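Local coordinates for protein 3-deoxy-manno-octulosonate cytidylyltransferase (Escherichia coli, PDB 1H7E) that catalyses the transfer of a cytidylyl group from CTP to the eight-carbon sugar KDO, yielding CMP-KDO, the activated sugar probably destined for bacterial lipopolysaccharide, at residues W47-D52 and I67-D72; V6-Y11 and Y92-G97; M29-Y34 and Q60-K65; S13-G18 and V224-C229; L120-L125 and G174-R179. All blocks are in the same frame, centred on the assembly; numbering follows the deposited sequence.

Contacts 1, 2 and 5 are cut from one mixed beta-sheet: contact 1 pairs the edge strand 65-68 with 45-50, contact 2 joins strand 3-8 to 91-94, and contact 5 continues with 169-179 and 122-129. Neighbouring strands tie them together, as where Ala9 N lies 2.9 Å from Ala49 O and Asn94 N lies 2.7 Å from Tyr176 O. Contact 3 packs helix 29-38 against the end of helix 53-61, its centre about 12 Å from that of contact 2. Contact 4 joins the loop following strand 3-8 to the start of the C-terminal helix. As in KdsB relatives, that loop probably contacts CTP, so contacts 2 and 4, centres about 17 Å apart, probably border the active site, empty in this apo-enzyme.

Contact 1: residues W47-D52 and I67-D72; sequences WVATDD and IMTRND
Thr50 O is gripped twice by Thr69, whose backbone N donates to it over 2.8 Å while Thr69 OG1 adds a weak bond to Thr50 O at 3.0 Å. Met68 CA brings a C-H...O contact to that same Thr50 O, 3.3 Å away. This triple hold closes the parallel pairing of strands 45-50 and 65-68, the two strands of a beta-alpha-beta unit bridged by helix 53-61 at the border of the Rossmann-like sheet of a GT-A nucleotidyltransferase. Thr69 can use both donors because its OG1 sits between its own N and carbonyl carbon (chi1 56°), turned to the same oxygen; Arg79 reaches that hydroxyl in a further weak bond. Earlier in the strands Ile67 N binds Val48 O at 2.9 Å, and Thr50 N returns a nearly straight bond to Ile67 O (170° at the hydrogen).

Helix 76-86 covers the face bearing Ala49 and Ile67. At its margin Ile67 CB leans obliquely on the six-membered ring of Trp47, 4.0 Å from CE3, while the indole NE1 is bonded to Glu45. Toward helix 53-61, Met68 bends at chi2, which brings SD to 4.1 Å from Thr50 CG2, and a further bend at chi3 lays CE near Asp51 O. Beside it Thr50 OG1, itself bonded to Ala9 O, accepts Asp52 N at 3.2 Å, an ST turn just ahead of that helix.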
# COMPACT_ATOMS: atom_id res chain seq x y z
N TRP A 47 6.74 1.99 -31.63
CA TRP A 47 5.43 1.99 -32.28
C TRP A 47 4.42 2.94 -31.66
O TRP A 47 4.39 3.11 -30.45
CB TRP A 47 4.80 0.60 -32.14
CG TRP A 47 5.48 -0.45 -32.91
CD1 TRP A 47 6.58 -1.18 -32.54
CD2 TRP A 47 5.07 -0.96 -34.18
NE1 TRP A 47 6.88 -2.11 -33.50
CE2 TRP A 47 5.96 -2.00 -34.52
CE3 TRP A 47 4.02 -0.63 -35.06
CZ2 TRP A 47 5.84 -2.72 -35.72
CZ3 TRP A 47 3.90 -1.35 -36.24
CH2 TRP A 47 4.81 -2.38 -36.55
N VAL A 48 3.53 3.48 -32.49
CA VAL A 48 2.46 4.36 -32.02
C VAL A 48 1.19 3.52 -32.20
O VAL A 48 0.93 2.99 -33.29
CB VAL A 48 2.33 5.65 -32.87
CG1 VAL A 48 1.10 6.43 -32.45
CG2 VAL A 48 3.57 6.51 -32.72
N ALA A 49 0.45 3.33 -31.11
CA ALA A 49 -0.77 2.53 -31.12
C ALA A 49 -1.93 3.52 -31.13
O ALA A 49 -2.06 4.34 -30.21
CB ALA A 49 -0.84 1.63 -29.88
N THR A 50 -2.74 3.47 -32.17
CA THR A 50 -3.84 4.41 -32.28
C THR A 50 -5.12 3.76 -32.76
O THR A 50 -5.11 2.63 -33.24
CB THR A 50 -3.47 5.58 -33.21
OG1 THR A 50 -4.51 6.57 -33.17
CG2 THR A 50 -3.30 5.11 -34.63
N ASP A 51 -6.22 4.48 -32.58
CA ASP A 51 -7.54 4.03 -33.01
C ASP A 51 -8.13 5.00 -34.04
O ASP A 51 -9.27 4.82 -34.49
CB ASP A 51 -8.50 3.86 -31.80
CG ASP A 51 -8.70 5.15 -31.00
OD1 ASP A 51 -8.03 6.17 -31.26
OD2 ASP A 51 -9.56 5.14 -30.08
N ASP A 52 -7.33 5.98 -34.45
CA ASP A 52 -7.75 7.00 -35.40
C ASP A 52 -6.83 7.11 -36.63
O ASP A 52 -5.62 7.29 -36.48
CB ASP A 52 -7.83 8.35 -34.67
CG ASP A 52 -8.54 9.41 -35.49
OD1 ASP A 52 -7.86 10.07 -36.29
OD2 ASP A 52 -9.77 9.58 -35.33
N ILE A 67 0.22 1.35 -35.58
CA ILE A 67 -0.56 0.12 -35.62
C ILE A 67 -1.95 0.49 -35.14
O ILE A 67 -2.10 1.18 -34.13
CB ILE A 67 0.07 -1.00 -34.74
CG1 ILE A 67 -0.84 -2.24 -34.73
CG2 ILE A 67 0.36 -0.50 -33.33
CD1 ILE A 67 -0.18 -3.46 -34.20
N MET A 68 -2.95 0.17 -35.96
CA MET A 68 -4.33 0.47 -35.63
C MET A 68 -4.81 -0.55 -34.62
O MET A 68 -4.52 -1.75 -34.71
CB MET A 68 -5.20 0.43 -36.88
CG MET A 68 -5.05 1.64 -37.78
SD MET A 68 -5.84 3.12 -37.12
CE MET A 68 -7.60 2.73 -37.33
N THR A 69 -5.55 -0.06 -33.63
CA THR A 69 -6.08 -0.90 -32.57
C THR A 69 -7.56 -0.61 -32.45
O THR A 69 -8.06 0.30 -33.10
CB THR A 69 -5.36 -0.60 -31.22
OG1 THR A 69 -5.48 0.80 -30.91
CG2 THR A 69 -3.87 -0.95 -31.30
N ARG A 70 -8.28 -1.41 -31.67
CA ARG A 70 -9.72 -1.18 -31.50
C ARG A 70 -10.00 0.11 -30.72
O ARG A 70 -9.17 0.55 -29.92
CB ARG A 70 -10.36 -2.37 -30.79
CG ARG A 70 -10.33 -3.63 -31.63
CD ARG A 70 -11.24 -4.69 -31.05
NE ARG A 70 -10.81 -5.11 -29.73
CZ ARG A 70 -9.89 -6.04 -29.49
NH1 ARG A 70 -9.29 -6.67 -30.50
NH2 ARG A 70 -9.56 -6.36 -28.24
N ASN A 71 -11.13 0.74 -31.02
CA ASN A 71 -11.53 1.97 -30.33
C ASN A 71 -12.38 1.66 -29.09
O ASN A 71 -12.58 2.54 -28.25
CB ASN A 71 -12.27 2.92 -31.28
CG ASN A 71 -13.39 2.23 -32.07
OD1 ASN A 71 -13.30 2.08 -33.29
ND2 ASN A 71 -14.44 1.81 -31.37
N ASP A 72 -12.83 0.41 -28.99
CA ASP A 72 -13.66 -0.09 -27.89
C ASP A 72 -12.88 -0.46 -26.61
O ASP A 72 -13.44 -1.05 -25.69
CB ASP A 72 -14.50 -1.30 -28.35
CG ASP A 72 -13.65 -2.47 -28.86
OD1 ASP A 72 -12.72 -2.92 -28.16
OD2 ASP A 72 -13.93 -2.98 -29.97

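Contact 2: residues V6-Y11 and Y92-G97; sequences VIPARY and YINLQG
The Pro8 ring crosses the Asn94 carboxamide obliquely, neither stacked on it nor in its plane: Pro8 CG stands 3.3 Å from Asn94 OD1. The same Pro8 CG lies 3.9 Å from both Asn94 CG and Asn94 ND2, so the ring corner leans toward the oxygen end of the amide. With its CG anti to the backbone N (chi1 -156°), Asn94 swings the amide toward the proline, and Leu80 of helix 76-86 packs on the same side chain.

The backbones behind these groups are bonded strands. Val6 N donates almost dead straight to Ile93 O at 2.8 Å, and Leu95 N answers to Val6 O at 3.1 Å, which registers Val6 with Asn94. Strands 3-8 and 91-94 are thus parallel neighbours at the heart of the Rossmann-like sheet, their axes 31° apart. The next bond of this pattern would need an N-H at Pro8, which a proline lacks, and here the chains pass from sheet into loops that in KdsB relatives border the nucleotide site.

On the other side of the sheet Ile7 CG1 meets Leu95 CB at 4.2 Å, under Ile30 and Val33 of helix 29-38. Ile7 CG2, anti to its own backbone N, settles 3.6 Å from Gly97 CA. A beta carbon on Gly97 would run into Pro8 O, so the glycine lets the loop after strand 91-94 pass close to the end of strand 3-8.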
# COMPACT_ATOMS: atom_id res chain seq x y z
N VAL A 6 5.93 1.32 -26.92
CA VAL A 6 4.63 1.53 -27.52
C VAL A 6 4.08 2.85 -26.99
O VAL A 6 4.07 3.08 -25.77
CB VAL A 6 3.63 0.38 -27.21
CG1 VAL A 6 2.27 0.69 -27.81
CG2 VAL A 6 4.15 -0.93 -27.76
N ILE A 7 3.66 3.73 -27.89
CA ILE A 7 3.13 5.02 -27.52
C ILE A 7 1.65 5.09 -27.89
O ILE A 7 1.31 5.15 -29.07
CB ILE A 7 3.86 6.16 -28.27
CG1 ILE A 7 5.37 6.12 -28.00
CG2 ILE A 7 3.28 7.53 -27.86
CD1 ILE A 7 6.17 6.93 -29.00
N PRO A 8 0.75 5.00 -26.90
CA PRO A 8 -0.70 5.07 -27.15
C PRO A 8 -1.00 6.51 -27.55
O PRO A 8 -0.60 7.45 -26.85
CB PRO A 8 -1.31 4.79 -25.77
CG PRO A 8 -0.28 4.00 -25.08
CD PRO A 8 1.01 4.69 -25.48
N ALA A 9 -1.68 6.71 -28.67
CA ALA A 9 -1.97 8.06 -29.12
C ALA A 9 -3.36 8.18 -29.70
O ALA A 9 -3.55 8.06 -30.91
CB ALA A 9 -0.93 8.51 -30.15
N ARG A 10 -4.35 8.38 -28.83
CA ARG A 10 -5.72 8.55 -29.30
C ARG A 10 -6.06 10.04 -29.50
O ARG A 10 -5.73 10.90 -28.66
CB ARG A 10 -6.72 7.80 -28.41
CG ARG A 10 -6.53 7.91 -26.90
CD ARG A 10 -7.40 6.89 -26.17
NE ARG A 10 -8.79 6.89 -26.62
CZ ARG A 10 -9.58 5.82 -26.68
NH1 ARG A 10 -9.12 4.62 -26.31
NH2 ARG A 10 -10.82 5.92 -27.13
N TYR A 11 -6.63 10.34 -30.67
CA TYR A 11 -7.01 11.69 -31.09
C TYR A 11 -8.02 12.34 -30.16
O TYR A 11 -7.72 13.36 -29.51
CB TYR A 11 -7.58 11.63 -32.52
CG TYR A 11 -7.82 12.97 -33.20
CD1 TYR A 11 -6.92 13.46 -34.14
CD2 TYR A 11 -8.96 13.72 -32.92
CE1 TYR A 11 -7.15 14.67 -34.80
CE2 TYR A 11 -9.21 14.93 -33.57
CZ TYR A 11 -8.30 15.40 -34.51
OH TYR A 11 -8.53 16.59 -35.16
N TYR A 92 7.75 -4.74 -22.93
CA TYR A 92 7.01 -3.67 -23.58
C TYR A 92 6.99 -2.46 -22.66
O TYR A 92 6.63 -2.58 -21.48
CB TYR A 92 5.56 -4.08 -23.83
CG TYR A 92 5.41 -5.25 -24.77
CD1 TYR A 92 5.56 -6.55 -24.30
CD2 TYR A 92 5.14 -5.06 -26.13
CE1 TYR A 92 5.44 -7.64 -25.17
CE2 TYR A 92 5.02 -6.13 -27.01
CZ TYR A 92 5.17 -7.42 -26.52
OH TYR A 92 5.06 -8.50 -27.37
N ILE A 93 7.38 -1.31 -23.18
CA ILE A 93 7.39 -0.07 -22.42
C ILE A 93 6.26 0.77 -22.96
O ILE A 93 6.14 0.98 -24.17
CB ILE A 93 8.73 0.67 -22.58
CG1 ILE A 93 9.85 -0.15 -21.95
CG2 ILE A 93 8.66 2.08 -21.95
CD1 ILE A 93 11.21 0.30 -22.37
N ASN A 94 5.39 1.22 -22.06
CA ASN A 94 4.25 2.03 -22.46
C ASN A 94 4.53 3.47 -22.05
O ASN A 94 4.64 3.76 -20.87
CB ASN A 94 3.01 1.51 -21.74
CG ASN A 94 1.73 1.85 -22.46
OD1 ASN A 94 1.60 1.63 -23.67
ND2 ASN A 94 0.74 2.35 -21.71
N LEU A 95 4.74 4.33 -23.04
CA LEU A 95 4.99 5.76 -22.84
C LEU A 95 3.74 6.54 -23.15
O LEU A 95 3.02 6.20 -24.08
CB LEU A 95 6.03 6.28 -23.83
CG LEU A 95 7.51 6.06 -23.64
CD1 LEU A 95 8.23 7.00 -24.60
CD2 LEU A 95 7.90 6.38 -22.22
N GLN A 96 3.51 7.64 -22.45
CA GLN A 96 2.33 8.46 -22.73
C GLN A 96 2.55 9.37 -23.95
O GLN A 96 3.59 10.01 -24.07
CB GLN A 96 1.94 9.26 -21.48
CG GLN A 96 1.48 8.36 -20.32
CD GLN A 96 0.57 7.23 -20.80
OE1 GLN A 96 -0.54 7.48 -21.29
NE2 GLN A 96 1.05 5.99 -20.69
N GLY A 97 1.57 9.40 -24.84
CA GLY A 97 1.69 10.20 -26.05
C GLY A 97 1.55 11.69 -25.84
O GLY A 97 1.66 12.46 -26.81

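Contact 3: residues M29-Y34 and Q60-K65; sequences MIQHVY and QAFGGK
Tyr34 uses its phenol oxygen as the acceptor for a backbone N-H: Lys65 N donates to Tyr34 OH over 3.2 Å, with an angle of 165° at the hydrogen. The ring of the same tyrosine also receives the edge of Phe62, an edge-to-face pair with centroids 5.4 Å apart and planes at 64°. Phe62 CE1 makes the touch, 3.7 Å from Tyr34 CG and displaced toward the rim of that ring. Phe62 is itself covered over one face by the aliphatic part of Gln31, whose CG lies above the ring centre in a CH-pi contact. The extended glutamine slides past the phenylalanine in the opposite direction, its amide nitrogen held by Glu35, while Ile30 CG2 meets the ring at its edge, 4.1 Å from Phe62 CE2.

These side chains fasten helix 29-38 to the end of helix 53-61, two helices lying on one side of the Rossmann-like sheet. A Schellman motif ends the second helix, with Gly63 at positive phi as its C-prime residue. Tyr34 OH lies 3.5 Å from Gly64 CA, and a beta carbon on Gly64 would run into Tyr34 CE2 and Phe62 CE1, so the glycine makes room for both rings. Replacing Tyr34 with alanine would probably leave Lys65 N without its acceptor and the Phe62 edge without a ring to press on, opening a gap between helix and turn. Tyr34 reaches this turn with its CG anti to the backbone N (chi1 -163°), and its side chain also rests on Val46 and Val48 of the adjoining strand 45-50.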
# COMPACT_ATOMS: atom_id res chain seq x y z
N MET A 29 2.83 17.04 -31.52
CA MET A 29 3.27 16.53 -30.23
C MET A 29 3.73 15.07 -30.29
O MET A 29 4.79 14.72 -29.74
CB MET A 29 2.19 16.70 -29.16
CG MET A 29 2.61 16.14 -27.81
SD MET A 29 1.54 16.66 -26.49
CE MET A 29 -0.00 15.84 -26.99
N ILE A 30 2.96 14.25 -31.01
CA ILE A 30 3.27 12.83 -31.16
C ILE A 30 4.68 12.61 -31.78
O ILE A 30 5.40 11.66 -31.41
CB ILE A 30 2.14 12.09 -31.95
CG1 ILE A 30 2.26 10.57 -31.79
CG2 ILE A 30 2.17 12.45 -33.41
CD1 ILE A 30 2.10 10.09 -30.36
N GLN A 31 5.13 13.55 -32.62
CA GLN A 31 6.46 13.42 -33.22
C GLN A 31 7.59 13.63 -32.19
O GLN A 31 8.60 12.91 -32.22
CB GLN A 31 6.63 14.37 -34.41
CG GLN A 31 8.01 14.21 -35.09
CD GLN A 31 8.12 15.00 -36.39
OE1 GLN A 31 7.11 15.40 -36.97
NE2 GLN A 31 9.34 15.25 -36.83
N HIS A 32 7.41 14.58 -31.28
CA HIS A 32 8.40 14.86 -30.24
C HIS A 32 8.60 13.64 -29.35
O HIS A 32 9.74 13.29 -28.98
CB HIS A 32 7.97 16.04 -29.36
CG HIS A 32 8.08 17.36 -30.04
ND1 HIS A 32 9.28 18.00 -30.23
CD2 HIS A 32 7.13 18.16 -30.60
CE1 HIS A 32 9.08 19.14 -30.86
NE2 HIS A 32 7.78 19.26 -31.10
N VAL A 33 7.49 12.98 -29.00
CA VAL A 33 7.56 11.78 -28.17
C VAL A 33 8.26 10.66 -28.92
O VAL A 33 9.12 9.97 -28.37
CB VAL A 33 6.15 11.31 -27.72
CG1 VAL A 33 6.27 10.03 -26.87
CG2 VAL A 33 5.47 12.41 -26.91
N TYR A 34 7.90 10.52 -30.19
CA TYR A 34 8.49 9.49 -31.04
C TYR A 34 9.99 9.72 -31.16
O TYR A 34 10.78 8.79 -30.98
CB TYR A 34 7.83 9.50 -32.44
CG TYR A 34 8.09 8.23 -33.25
CD1 TYR A 34 9.27 8.05 -33.97
CD2 TYR A 34 7.16 7.18 -33.24
CE1 TYR A 34 9.53 6.85 -34.65
CE2 TYR A 34 7.41 5.99 -33.92
CZ TYR A 34 8.59 5.83 -34.62
OH TYR A 34 8.83 4.63 -35.25
N GLN A 60 2.77 8.10 -40.04
CA GLN A 60 3.43 7.61 -41.24
C GLN A 60 4.11 8.75 -42.02
O GLN A 60 5.22 8.60 -42.53
CB GLN A 60 2.43 6.85 -42.11
CG GLN A 60 2.15 5.45 -41.57
CD GLN A 60 0.97 4.78 -42.24
OE1 GLN A 60 0.35 5.32 -43.15
NE2 GLN A 60 0.64 3.58 -41.76
N ALA A 61 3.46 9.92 -42.02
CA ALA A 61 3.98 11.10 -42.70
C ALA A 61 5.39 11.47 -42.23
O ALA A 61 6.18 12.02 -43.01
CB ALA A 61 3.03 12.27 -42.52
N PHE A 62 5.72 11.23 -40.95
CA PHE A 62 7.09 11.52 -40.52
C PHE A 62 7.95 10.26 -40.51
O PHE A 62 9.10 10.29 -40.08
CB PHE A 62 7.17 12.32 -39.20
CG PHE A 62 6.60 11.63 -37.99
CD1 PHE A 62 7.28 10.57 -37.39
CD2 PHE A 62 5.42 12.10 -37.41
CE1 PHE A 62 6.79 9.98 -36.22
CE2 PHE A 62 4.92 11.52 -36.24
CZ PHE A 62 5.61 10.46 -35.65
N GLY A 63 7.39 9.17 -41.03
CA GLY A 63 8.12 7.91 -41.12
C GLY A 63 8.09 6.98 -39.92
O GLY A 63 8.88 6.02 -39.86
N GLY A 64 7.22 7.24 -38.96
CA GLY A 64 7.16 6.36 -37.81
C GLY A 64 6.23 5.18 -38.03
O GLY A 64 5.42 5.17 -38.97
N LYS A 65 6.34 4.16 -37.17
CA LYS A 65 5.49 2.98 -37.26
C LYS A 65 4.22 3.15 -36.43
O LYS A 65 4.28 3.53 -35.25
CB LYS A 65 6.24 1.74 -36.78
CG LYS A 65 7.56 1.50 -37.48
CD LYS A 65 8.24 0.27 -36.90
CE LYS A 65 9.55 -0.02 -37.60
NZ LYS A 65 10.07 -1.35 -37.19

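Contact 4: residues S13-G18 and V224-C229; sequences SSRLPG and VDTPAC
Leu16 carries the close part of this contact, its CD1 resting 3.4 Å from the carbonyl oxygen Asp225 O and 4.2 Å from Val224 CG1. The methyl thus bridges a backbone carbonyl and the buried valine, while Leu22 touches the leucine from its own loop. Val224 also packs on Leu230 and Val233 of the C-terminal helix 227-243, and its backbone is bonded to Asp98.

The Arg15 side is looser and faces solvent. Its side chain bends at chi3 and lies alongside Thr226, bringing NH2 to 3.7 Å from Thr226 OG1, near the guanidinium plane but too far to count as a bond. Asp225 O sits over one face of the same guanidinium, 4.3 Å from Arg15 NH2. The Asp225 carboxylate carries the opposite charge, yet its OD2 stays 5.5 Å from Arg15 NH1, so any attraction is probably a weak, long-range one.

The loop thus meets the start of the C-terminal helix tightly through Leu16 and loosely through Arg15. The segment 13-18 belongs to the loop after the first strand, which corresponds to the arginine- and glycine-containing loop that in KdsB-type relatives contacts CTP, and probably does so here.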
# COMPACT_ATOMS: atom_id res chain seq x y z
N SER A 13 -10.21 13.72 -27.39
CA SER A 13 -9.97 14.16 -26.01
C SER A 13 -10.93 15.35 -25.83
O SER A 13 -11.18 16.10 -26.78
CB SER A 13 -8.50 14.58 -25.83
OG SER A 13 -8.11 14.57 -24.46
N SER A 14 -11.49 15.47 -24.63
CA SER A 14 -12.45 16.54 -24.32
C SER A 14 -11.93 17.99 -24.33
O SER A 14 -12.41 18.83 -25.12
CB SER A 14 -13.14 16.23 -22.98
OG SER A 14 -12.21 15.83 -21.99
N ARG A 15 -10.95 18.29 -23.48
CA ARG A 15 -10.38 19.64 -23.37
C ARG A 15 -9.20 19.95 -24.31
O ARG A 15 -8.56 21.01 -24.19
CB ARG A 15 -10.01 19.95 -21.91
CG ARG A 15 -11.22 20.30 -21.03
CD ARG A 15 -10.92 20.14 -19.54
NE ARG A 15 -9.79 20.96 -19.10
CZ ARG A 15 -8.72 20.48 -18.46
NH1 ARG A 15 -8.63 19.19 -18.18
NH2 ARG A 15 -7.74 21.31 -18.12
N LEU A 16 -8.92 19.03 -25.25
CA LEU A 16 -7.85 19.17 -26.25
C LEU A 16 -8.06 18.21 -27.43
O LEU A 16 -7.32 17.22 -27.56
CB LEU A 16 -6.46 18.94 -25.63
CG LEU A 16 -5.74 20.05 -24.84
CD1 LEU A 16 -4.37 19.55 -24.37
CD2 LEU A 16 -5.57 21.31 -25.69
N PRO A 17 -9.06 18.47 -28.29
CA PRO A 17 -9.35 17.61 -29.46
C PRO A 17 -8.18 17.54 -30.45
O PRO A 17 -7.71 18.56 -30.97
CB PRO A 17 -10.61 18.25 -30.07
CG PRO A 17 -10.50 19.70 -29.66
CD PRO A 17 -10.02 19.60 -28.23
N GLY A 18 -7.70 16.31 -30.69
CA GLY A 18 -6.57 16.10 -31.59
C GLY A 18 -5.26 16.41 -30.89
O GLY A 18 -4.30 16.88 -31.50
N VAL A 224 1.68 17.79 -21.04
CA VAL A 224 0.62 18.62 -21.60
C VAL A 224 -0.79 18.09 -21.37
O VAL A 224 -1.16 17.04 -21.89
CB VAL A 224 0.84 18.89 -23.10
CG1 VAL A 224 -0.23 19.84 -23.64
CG2 VAL A 224 2.23 19.47 -23.33
N ASP A 225 -1.57 18.85 -20.60
CA ASP A 225 -2.95 18.51 -20.26
C ASP A 225 -3.84 19.75 -20.43
O ASP A 225 -4.93 19.68 -21.01
CB ASP A 225 -3.02 18.01 -18.81
CG ASP A 225 -3.66 16.63 -18.68
OD1 ASP A 225 -3.80 15.92 -19.70
OD2 ASP A 225 -4.00 16.25 -17.54
N THR A 226 -3.36 20.88 -19.92
CA THR A 226 -4.07 22.16 -19.98
C THR A 226 -3.27 23.18 -20.82
O THR A 226 -2.03 23.09 -20.90
CB THR A 226 -4.29 22.72 -18.52
OG1 THR A 226 -5.11 23.90 -18.56
CG2 THR A 226 -2.97 23.06 -17.85
N PRO A 227 -3.96 24.12 -21.51
CA PRO A 227 -3.35 25.17 -22.35
C PRO A 227 -2.50 26.22 -21.60
O PRO A 227 -1.82 27.04 -22.22
CB PRO A 227 -4.56 25.80 -23.05
CG PRO A 227 -5.67 25.60 -22.06
CD PRO A 227 -5.43 24.16 -21.63
N ALA A 228 -2.59 26.21 -20.28
CA ALA A 228 -1.80 27.12 -19.45
C ALA A 228 -0.40 26.48 -19.35
O ALA A 228 0.61 27.18 -19.29
CB ALA A 228 -2.43 27.27 -18.07
N CYS A 229 -0.38 25.14 -19.36
CA CYS A 229 0.86 24.36 -19.29
C CYS A 229 1.41 24.02 -20.68
O CYS A 229 2.56 23.59 -20.82
CB CYS A 229 0.64 23.05 -18.50
SG CYS A 229 0.43 23.22 -16.70

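Contact 5: residues L120-L125 and G174-R179; sequences LPVATL and GIYAYR
Arg179 NH1 donates to Leu120 O at 2.9 Å, meeting a lone pair in the carbonyl plane, with Leu120 O close to the plane of the guanidinium. The backbone of the same residue adds a second bond, Arg179 N to Pro121 O, at 3.0 Å. Together they close one end of an antiparallel pair, strands 122-129 and 169-179, in the mixed Rossmann-like sheet of the GT-A fold. Farther along, Ala123 and Ala177 form a hydrogen-bonded pair: Ala123 N reaches Ala177 O at 3.0 Å, and Ala177 N reaches Ala123 O at the same length.

Arg179 NH1 also binds Met114 O and, weakly, Asp117 O, so this one nitrogen gathers carbonyls from the end of helix 104-116 and the turn beyond it. A methionine in place of Arg179 would probably leave Leu120 O and Met114 O without this shared donor and the turn before strand 122-129 less firmly held.

The two alanine methyls lie beneath helix 104-116, where Met114 touches both. On the other side of the sheet Val122 and Tyr178 run side by side, with Val122 CG2 4.0 Å from Tyr178 CD1. Tyr178 OH stands 3.7 Å above one face of the Tyr176 ring; across that ring, on the opposite face, lies Thr124, with its CB 3.9 Å from Tyr176 CD2. Val122 CG1 approaches the edge of the Tyr176 ring, whose hydroxyl is bonded to His172. At the far end Leu125 CD1 crosses to Ile175 CD1 at 4.2 Å.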
# COMPACT_ATOMS: atom_id res chain seq x y z
N LEU A 120 11.21 -9.75 -12.18
CA LEU A 120 10.38 -8.55 -12.04
C LEU A 120 9.32 -8.48 -13.14
O LEU A 120 9.66 -8.37 -14.31
CB LEU A 120 11.26 -7.30 -12.03
CG LEU A 120 10.52 -5.97 -11.83
CD1 LEU A 120 9.71 -5.97 -10.50
CD2 LEU A 120 11.55 -4.83 -11.86
N PRO A 121 8.03 -8.49 -12.76
CA PRO A 121 7.00 -8.44 -13.79
C PRO A 121 6.71 -7.07 -14.40
O PRO A 121 6.49 -6.96 -15.61
CB PRO A 121 5.75 -8.97 -13.07
CG PRO A 121 6.26 -9.49 -11.72
CD PRO A 121 7.44 -8.64 -11.42
N VAL A 122 6.69 -6.04 -13.55
CA VAL A 122 6.34 -4.68 -13.96
C VAL A 122 7.20 -3.66 -13.23
O VAL A 122 7.55 -3.86 -12.06
CB VAL A 122 4.85 -4.36 -13.60
CG1 VAL A 122 4.43 -2.98 -14.12
CG2 VAL A 122 3.91 -5.46 -14.12
N ALA A 123 7.56 -2.59 -13.93
CA ALA A 123 8.35 -1.51 -13.34
C ALA A 123 7.73 -0.18 -13.78
O ALA A 123 7.08 -0.09 -14.82
CB ALA A 123 9.81 -1.60 -13.76
N THR A 124 7.88 0.85 -12.94
CA THR A 124 7.34 2.16 -13.25
C THR A 124 8.24 3.20 -12.57
O THR A 124 9.24 2.83 -11.94
CB THR A 124 5.86 2.30 -12.82
OG1 THR A 124 5.33 3.52 -13.34
CG2 THR A 124 5.71 2.28 -11.26
N LEU A 125 7.91 4.47 -12.75
CA LEU A 125 8.72 5.56 -12.21
C LEU A 125 8.02 6.46 -11.20
O LEU A 125 6.79 6.51 -11.14
CB LEU A 125 9.21 6.44 -13.37
CG LEU A 125 10.08 5.78 -14.46
CD1 LEU A 125 10.33 6.79 -15.56
CD2 LEU A 125 11.39 5.26 -13.86
N GLY A 174 3.49 8.01 -14.80
CA GLY A 174 2.80 7.00 -15.60
C GLY A 174 3.43 6.29 -16.78
O GLY A 174 2.76 6.09 -17.80
N ILE A 175 4.69 5.90 -16.64
CA ILE A 175 5.44 5.16 -17.66
C ILE A 175 5.65 3.78 -17.07
O ILE A 175 6.14 3.66 -15.94
CB ILE A 175 6.80 5.79 -17.93
CG1 ILE A 175 6.60 7.17 -18.55
CG2 ILE A 175 7.61 4.91 -18.86
CD1 ILE A 175 7.86 7.93 -18.72
N TYR A 176 5.32 2.74 -17.85
CA TYR A 176 5.44 1.36 -17.38
C TYR A 176 6.24 0.46 -18.31
O TYR A 176 6.26 0.69 -19.51
CB TYR A 176 4.06 0.73 -17.28
CG TYR A 176 3.08 1.38 -16.33
CD1 TYR A 176 2.29 2.45 -16.75
CD2 TYR A 176 2.92 0.89 -15.04
CE1 TYR A 176 1.34 3.01 -15.89
CE2 TYR A 176 1.97 1.43 -14.17
CZ TYR A 176 1.19 2.49 -14.60
OH TYR A 176 0.23 3.01 -13.77
N ALA A 177 6.88 -0.55 -17.73
CA ALA A 177 7.60 -1.60 -18.48
C ALA A 177 6.92 -2.90 -18.02
O ALA A 177 6.79 -3.15 -16.82
CB ALA A 177 9.09 -1.62 -18.14
N TYR A 178 6.44 -3.69 -18.97
CA TYR A 178 5.77 -4.95 -18.66
C TYR A 178 6.47 -6.10 -19.32
O TYR A 178 6.86 -5.99 -20.47
CB TYR A 178 4.35 -4.99 -19.23
CG TYR A 178 3.41 -3.93 -18.74
CD1 TYR A 178 2.61 -4.14 -17.62
CD2 TYR A 178 3.27 -2.73 -19.44
CE1 TYR A 178 1.69 -3.19 -17.20
CE2 TYR A 178 2.34 -1.77 -19.02
CZ TYR A 178 1.56 -2.02 -17.91
OH TYR A 178 0.63 -1.10 -17.50
N ARG A 179 6.61 -7.20 -18.59
CA ARG A 179 7.16 -8.44 -19.14
C ARG A 179 6.01 -9.00 -20.02
O ARG A 179 4.82 -8.77 -19.73
CB ARG A 179 7.43 -9.42 -18.00
CG ARG A 179 8.71 -10.16 -18.12
CD ARG A 179 9.69 -9.57 -17.16
NE ARG A 179 11.06 -9.69 -17.66
CZ ARG A 179 12.11 -9.11 -17.10
NH1 ARG A 179 11.96 -8.34 -16.01
NH2 ARG A 179 13.32 -9.25 -17.66